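Local coordinates for protein argininosuccinate lyase (Chelativorans sp., PDB 6RXA) that is an EDDS lyase of the aspartase/fumarase superfamily, a C-N lyase that probably also splits argininosuccinate into fumarate and arginine, at residues Q45-I59 against W208-G220. The protein carries 2 engineered substitutions. Numbering follows the deposited sequence.
Sequences QIHRAHVVMLTEQGI and WPLNRDRTSALLG
M53 leaves helix 45-56 toward the first turn of helix 212-218. Its CB faces T215 OG1, with R214 CG farther off; CG, anti to the backbone N (chi1 179°), packs 3.3 Å from T215 OG1 and also meets N211 O. The bend at chi2 carries SD to a weak hydrogen bond from N211 N (3.6 Å), and that at chi3 turns CE onto T215 OG1 and L210 CD2, which L54 and I59 also touch. N211 is the N-cap of helix 212-218. One turn on, Q57 NE2 donates an almost straight bond to P209 O (2.8 Å, 170°), in the plane of its own amide, while a water bridges Q57 OE1, E56 OE2 and, weakly, N211 ND2. With an alanine at Q57, P209 O would probably lose this donor and the water one acceptor, freeing the loop before N211 to shift. E56 OE2 takes R214 NE on its syn side in a salt bridge (2.9 Å). At the other end A49 CB sits 3.6 Å from L219 CG. The segment axes come within 8.9 Å, at 142° between their directions; L219 and I46 continue onto helix 112-147, A49 rests on helix 451-500, and W208, in the loop before helix 212-218, hydrogen-bonds to D372 of the second subunit, so this end borders a subunit interface.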
loop_
_atom_site.group_PDB
_atom_site.type_symbol
_atom_site.label_atom_id
_atom_site.label_comp_id
_atom_site.label_asym_id
_atom_site.label_seq_id
_atom_site.Cartn_x
_atom_site.Cartn_y
_atom_site.Cartn_z
ATOM N N GLN A 45 -21.152 -28.017 0.393
ATOM C CA GLN A 45 -21.516 -28.392 -0.966
ATOM C C GLN A 45 -20.395 -29.179 -1.629
ATOM O O GLN A 45 -20.652 -30.159 -2.343
ATOM C CB GLN A 45 -21.852 -27.143 -1.776
ATOM C CG GLN A 45 -23.155 -26.497 -1.355
ATOM C CD GLN A 45 -24.354 -27.409 -1.554
ATOM O OE1 GLN A 45 -24.746 -27.697 -2.686
ATOM N NE2 GLN A 45 -24.942 -27.869 -0.452
ATOM N N ILE A 46 -19.145 -28.775 -1.397
ATOM C CA ILE A 46 -18.008 -29.500 -1.962
ATOM C C ILE A 46 -17.969 -30.936 -1.454
ATOM O O ILE A 46 -17.703 -31.868 -2.221
ATOM C CB ILE A 46 -16.701 -28.735 -1.687
ATOM C CG1 ILE A 46 -16.697 -27.432 -2.495
ATOM C CG2 ILE A 46 -15.494 -29.616 -1.966
ATOM C CD1 ILE A 46 -15.618 -26.451 -2.042
ATOM N N HIS A 47 -18.228 -31.144 -0.161
ATOM C CA HIS A 47 -18.237 -32.514 0.349
ATOM C C HIS A 47 -19.239 -33.364 -0.421
ATOM O O HIS A 47 -18.959 -34.515 -0.775
ATOM C CB HIS A 47 -18.603 -32.551 1.831
ATOM C CG HIS A 47 -17.689 -31.765 2.707
ATOM N ND1 HIS A 47 -16.349 -31.606 2.437
ATOM C CD2 HIS A 47 -17.929 -31.075 3.848
ATOM C CE1 HIS A 47 -15.801 -30.853 3.374
ATOM N NE2 HIS A 47 -16.739 -30.513 4.238
ATOM N N ARG A 48 -20.427 -32.815 -0.671
ATOM C CA ARG A 48 -21.453 -33.559 -1.393
ATOM C C ARG A 48 -21.013 -33.840 -2.824
ATOM O O ARG A 48 -21.154 -34.968 -3.313
ATOM C CB ARG A 48 -22.762 -32.777 -1.356
ATOM C CG ARG A 48 -23.397 -32.744 0.026
ATOM C CD ARG A 48 -24.649 -31.890 0.052
ATOM N NE ARG A 48 -25.352 -32.029 1.327
ATOM C CZ ARG A 48 -24.984 -31.429 2.456
ATOM N NH1 ARG A 48 -23.919 -30.648 2.485
ATOM N NH2 ARG A 48 -25.685 -31.613 3.565
ATOM N N ALA A 49 -20.487 -32.829 -3.515
ATOM C CA ALA A 49 -20.071 -33.031 -4.902
ATOM C C ALA A 49 -18.924 -34.028 -5.000
ATOM O O ALA A 49 -18.903 -34.877 -5.905
ATOM C CB ALA A 49 -19.669 -31.699 -5.536
ATOM N N HIS A 50 -17.947 -33.925 -4.099
ATOM C CA HIS A 50 -16.827 -34.857 -4.119
ATOM C C HIS A 50 -17.314 -36.280 -3.900
ATOM O O HIS A 50 -16.921 -37.205 -4.624
ATOM C CB HIS A 50 -15.816 -34.447 -3.052
ATOM C CG HIS A 50 -14.594 -35.299 -3.035
ATOM N ND1 HIS A 50 -13.620 -35.217 -4.009
ATOM C CD2 HIS A 50 -14.187 -36.252 -2.167
ATOM C CE1 HIS A 50 -12.665 -36.091 -3.736
ATOM N NE2 HIS A 50 -12.988 -36.735 -2.631
ATOM N N VAL A 51 -18.202 -36.472 -2.921
ATOM C CA VAL A 51 -18.732 -37.798 -2.613
ATOM C C VAL A 51 -19.546 -38.360 -3.775
ATOM O O VAL A 51 -19.425 -39.543 -4.112
ATOM C CB VAL A 51 -19.533 -37.742 -1.299
ATOM C CG1 VAL A 51 -20.400 -38.968 -1.141
ATOM C CG2 VAL A 51 -18.588 -37.587 -0.113
ATOM N N VAL A 52 -20.393 -37.535 -4.396
ATOM C CA VAL A 52 -21.142 -37.975 -5.575
ATOM C C VAL A 52 -20.189 -38.418 -6.682
ATOM O O VAL A 52 -20.365 -39.485 -7.285
ATOM C CB VAL A 52 -22.103 -36.867 -6.044
ATOM C CG1 VAL A 52 -22.689 -37.208 -7.403
ATOM C CG2 VAL A 52 -23.202 -36.659 -5.019
ATOM N N MET A 53 -19.154 -37.625 -6.942
ATOM C CA MET A 53 -18.171 -38.003 -7.954
ATOM C C MET A 53 -17.479 -39.311 -7.594
ATOM O O MET A 53 -17.285 -40.170 -8.460
ATOM C CB MET A 53 -17.157 -36.871 -8.148
ATOM C CG MET A 53 -16.061 -37.168 -9.170
ATOM S SD MET A 53 -14.653 -38.032 -8.443
ATOM C CE MET A 53 -14.040 -36.797 -7.300
ATOM N N LEU A 54 -17.084 -39.483 -6.329
ATOM C CA LEU A 54 -16.440 -40.734 -5.946
ATOM C C LEU A 54 -17.369 -41.909 -6.180
ATOM O O LEU A 54 -16.912 -43.019 -6.484
ATOM C CB LEU A 54 -16.040 -40.723 -4.479
ATOM C CG LEU A 54 -14.963 -39.761 -4.017
ATOM C CD1 LEU A 54 -14.725 -39.927 -2.530
ATOM C CD2 LEU A 54 -13.673 -39.997 -4.778
ATOM N N THR A 55 -18.678 -41.687 -6.032
ATOM C CA THR A 55 -19.653 -42.745 -6.269
ATOM C C THR A 55 -19.733 -43.082 -7.755
ATOM O O THR A 55 -19.715 -44.259 -8.134
ATOM C CB THR A 55 -21.019 -42.309 -5.753
ATOM O OG1 THR A 55 -20.885 -41.810 -4.421
ATOM C CG2 THR A 55 -21.976 -43.515 -5.715
ATOM N N GLU A 56 -19.810 -42.057 -8.613
ATOM C CA GLU A 56 -19.788 -42.296 -10.053
ATOM C C GLU A 56 -18.550 -43.085 -10.457
ATOM O O GLU A 56 -18.605 -43.920 -11.367
ATOM C CB GLU A 56 -19.808 -40.972 -10.825
ATOM C CG GLU A 56 -21.058 -40.132 -10.646
ATOM C CD GLU A 56 -21.174 -39.015 -11.679
ATOM O OE1 GLU A 56 -22.226 -38.337 -11.704
ATOM O OE2 GLU A 56 -20.223 -38.813 -12.468
ATOM N N GLN A 57 -17.417 -42.813 -9.811
ATOM C CA GLN A 57 -16.153 -43.451 -10.160
ATOM C C GLN A 57 -15.990 -44.830 -9.532
ATOM O O GLN A 57 -14.969 -45.484 -9.782
ATOM C CB GLN A 57 -14.979 -42.557 -9.756
ATOM C CG GLN A 57 -14.943 -41.233 -10.480
ATOM C CD GLN A 57 -14.887 -41.403 -11.978
ATOM O OE1 GLN A 57 -15.906 -41.328 -12.664
ATOM N NE2 GLN A 57 -13.702 -41.665 -12.492
ATOM N N GLY A 58 -16.947 -45.280 -8.726
ATOM C CA GLY A 58 -16.852 -46.575 -8.078
ATOM C C GLY A 58 -15.919 -46.622 -6.893
ATOM O O GLY A 58 -15.659 -47.711 -6.370
ATOM N N ILE A 59 -15.407 -45.475 -6.452
ATOM C CA ILE A 59 -14.526 -45.435 -5.289
ATOM C C ILE A 59 -15.329 -45.655 -4.015
ATOM O O ILE A 59 -14.871 -46.329 -3.082
ATOM C CB ILE A 59 -13.738 -44.113 -5.282
ATOM C CG1 ILE A 59 -12.793 -44.092 -6.492
ATOM C CG2 ILE A 59 -12.973 -43.946 -3.995
ATOM C CD1 ILE A 59 -12.147 -42.754 -6.755
ATOM N N TRP A 208 -5.889 -41.901 -7.055
ATOM C CA TRP A 208 -7.282 -42.303 -7.166
ATOM C C TRP A 208 -7.867 -41.792 -8.482
ATOM O O TRP A 208 -7.572 -40.668 -8.894
ATOM C CB TRP A 208 -8.093 -41.761 -5.985
ATOM C CG TRP A 208 -7.749 -42.426 -4.696
ATOM C CD1 TRP A 208 -6.915 -41.955 -3.725
ATOM C CD2 TRP A 208 -8.222 -43.692 -4.245
ATOM N NE1 TRP A 208 -6.837 -42.858 -2.694
ATOM C CE2 TRP A 208 -7.630 -43.934 -2.989
ATOM C CE3 TRP A 208 -9.088 -44.651 -4.780
ATOM C CZ2 TRP A 208 -7.881 -45.094 -2.260
ATOM C CZ3 TRP A 208 -9.338 -45.804 -4.054
ATOM C CH2 TRP A 208 -8.737 -46.014 -2.805
ATOM N N PRO A 209 -8.708 -42.588 -9.154
ATOM C CA PRO A 209 -9.193 -42.181 -10.492
ATOM C C PRO A 209 -10.369 -41.211 -10.426
ATOM O O PRO A 209 -11.520 -41.534 -10.719
ATOM C CB PRO A 209 -9.560 -43.527 -11.130
ATOM C CG PRO A 209 -9.985 -44.371 -9.983
ATOM C CD PRO A 209 -9.095 -43.969 -8.817
ATOM N N LEU A 210 -10.078 -39.969 -10.057
ATOM C CA LEU A 210 -11.127 -38.964 -9.971
ATOM C C LEU A 210 -11.558 -38.539 -11.369
ATOM O O LEU A 210 -10.803 -38.641 -12.343
ATOM C CB LEU A 210 -10.613 -37.741 -9.215
ATOM C CG LEU A 210 -9.920 -38.011 -7.872
ATOM C CD1 LEU A 210 -9.597 -36.684 -7.185
ATOM C CD2 LEU A 210 -10.762 -38.909 -6.968
ATOM N N ASN A 211 -12.781 -38.039 -11.460
ATOM C CA ASN A 211 -13.258 -37.341 -12.650
ATOM C C ASN A 211 -13.378 -35.867 -12.272
ATOM O O ASN A 211 -14.397 -35.436 -11.713
ATOM C CB ASN A 211 -14.583 -37.897 -13.153
ATOM C CG ASN A 211 -15.050 -37.208 -14.420
ATOM O OD1 ASN A 211 -14.516 -36.169 -14.811
ATOM N ND2 ASN A 211 -16.063 -37.778 -15.062
ATOM N N ARG A 212 -12.328 -35.102 -12.561
ATOM C CA ARG A 212 -12.292 -33.711 -12.129
ATOM C C ARG A 212 -13.360 -32.877 -12.815
ATOM O O ARG A 212 -13.868 -31.913 -12.225
ATOM C CB ARG A 212 -10.904 -33.141 -12.403
ATOM C CG ARG A 212 -9.780 -33.825 -11.631
ATOM C CD ARG A 212 -8.465 -33.037 -11.759
ATOM N NE ARG A 212 -8.649 -31.672 -11.290
ATOM C CZ ARG A 212 -7.932 -30.622 -11.685
ATOM N NH1 ARG A 212 -6.933 -30.760 -12.558
ATOM N NH2 ARG A 212 -8.226 -29.423 -11.200
ATOM N N ASP A 213 -13.724 -33.232 -14.045
ATOM C CA ASP A 213 -14.760 -32.496 -14.755
ATOM C C ASP A 213 -16.128 -32.677 -14.105
ATOM O O ASP A 213 -16.947 -31.752 -14.130
ATOM C CB ASP A 213 -14.806 -32.945 -16.217
ATOM C CG ASP A 213 -13.589 -32.498 -17.009
ATOM O OD1 ASP A 213 -13.131 -31.361 -16.799
ATOM O OD2 ASP A 213 -13.102 -33.283 -17.847
ATOM N N ARG A 214 -16.405 -33.847 -13.525
ATOM C CA ARG A 214 -17.705 -34.054 -12.893
ATOM C C ARG A 214 -17.839 -33.208 -11.632
ATOM O O ARG A 214 -18.872 -32.561 -11.409
ATOM C CB ARG A 214 -17.908 -35.535 -12.566
ATOM C CG ARG A 214 -19.121 -35.844 -11.659
ATOM C CD ARG A 214 -20.482 -35.630 -12.336
ATOM N NE ARG A 214 -20.498 -36.184 -13.683
ATOM C CZ ARG A 214 -20.833 -35.504 -14.775
ATOM N NH1 ARG A 214 -20.789 -36.105 -15.953
ATOM N NH2 ARG A 214 -21.237 -34.240 -14.691
ATOM N N THR A 215 -16.823 -33.231 -10.765
ATOM C CA THR A 215 -16.905 -32.439 -9.544
ATOM C C THR A 215 -17.088 -30.971 -9.891
ATOM O O THR A 215 -17.892 -30.265 -9.269
ATOM C CB THR A 215 -15.628 -32.632 -8.726
ATOM O OG1 THR A 215 -15.225 -34.009 -8.788
ATOM C CG2 THR A 215 -15.864 -32.251 -7.285
ATOM N N SER A 216 -16.346 -30.509 -10.899
ATOM C CA SER A 216 -16.430 -29.129 -11.363
ATOM C C SER A 216 -17.838 -28.791 -11.830
ATOM O O SER A 216 -18.409 -27.778 -11.422
ATOM C CB SER A 216 -15.417 -28.944 -12.495
ATOM O OG SER A 216 -15.450 -27.635 -13.019
ATOM N N ALA A 217 -18.433 -29.656 -12.653
ATOM C CA ALA A 217 -19.778 -29.406 -13.159
ATOM C C ALA A 217 -20.805 -29.396 -12.037
ATOM O O ALA A 217 -21.718 -28.560 -12.025
ATOM C CB ALA A 217 -20.120 -30.475 -14.196
ATOM N N LEU A 218 -20.689 -30.333 -11.092
ATOM C CA LEU A 218 -21.640 -30.398 -9.990
ATOM C C LEU A 218 -21.619 -29.135 -9.141
ATOM O O LEU A 218 -22.627 -28.808 -8.494
ATOM C CB LEU A 218 -21.314 -31.622 -9.133
ATOM C CG LEU A 218 -21.743 -32.972 -9.716
ATOM C CD1 LEU A 218 -21.086 -34.098 -8.931
ATOM C CD2 LEU A 218 -23.262 -33.086 -9.693
ATOM N N LEU A 219 -20.488 -28.424 -9.115
ATOM C CA LEU A 219 -20.313 -27.220 -8.316
ATOM C C LEU A 219 -20.433 -25.950 -9.144
ATOM O O LEU A 219 -20.122 -24.867 -8.646
ATOM C CB LEU A 219 -18.973 -27.257 -7.583
ATOM C CG LEU A 219 -18.869 -28.379 -6.543
ATOM C CD1 LEU A 219 -17.427 -28.572 -6.136
ATOM C CD2 LEU A 219 -19.719 -28.083 -5.317
ATOM N N GLY A 220 -20.878 -26.056 -10.394
ATOM C CA GLY A 220 -21.138 -24.873 -11.199
ATOM C C GLY A 220 -19.941 -24.196 -11.824
ATOM O O GLY A 220 -20.098 -23.110 -12.396
HETATM O O HOH W 1 -17.564 -39.197 -12.693
#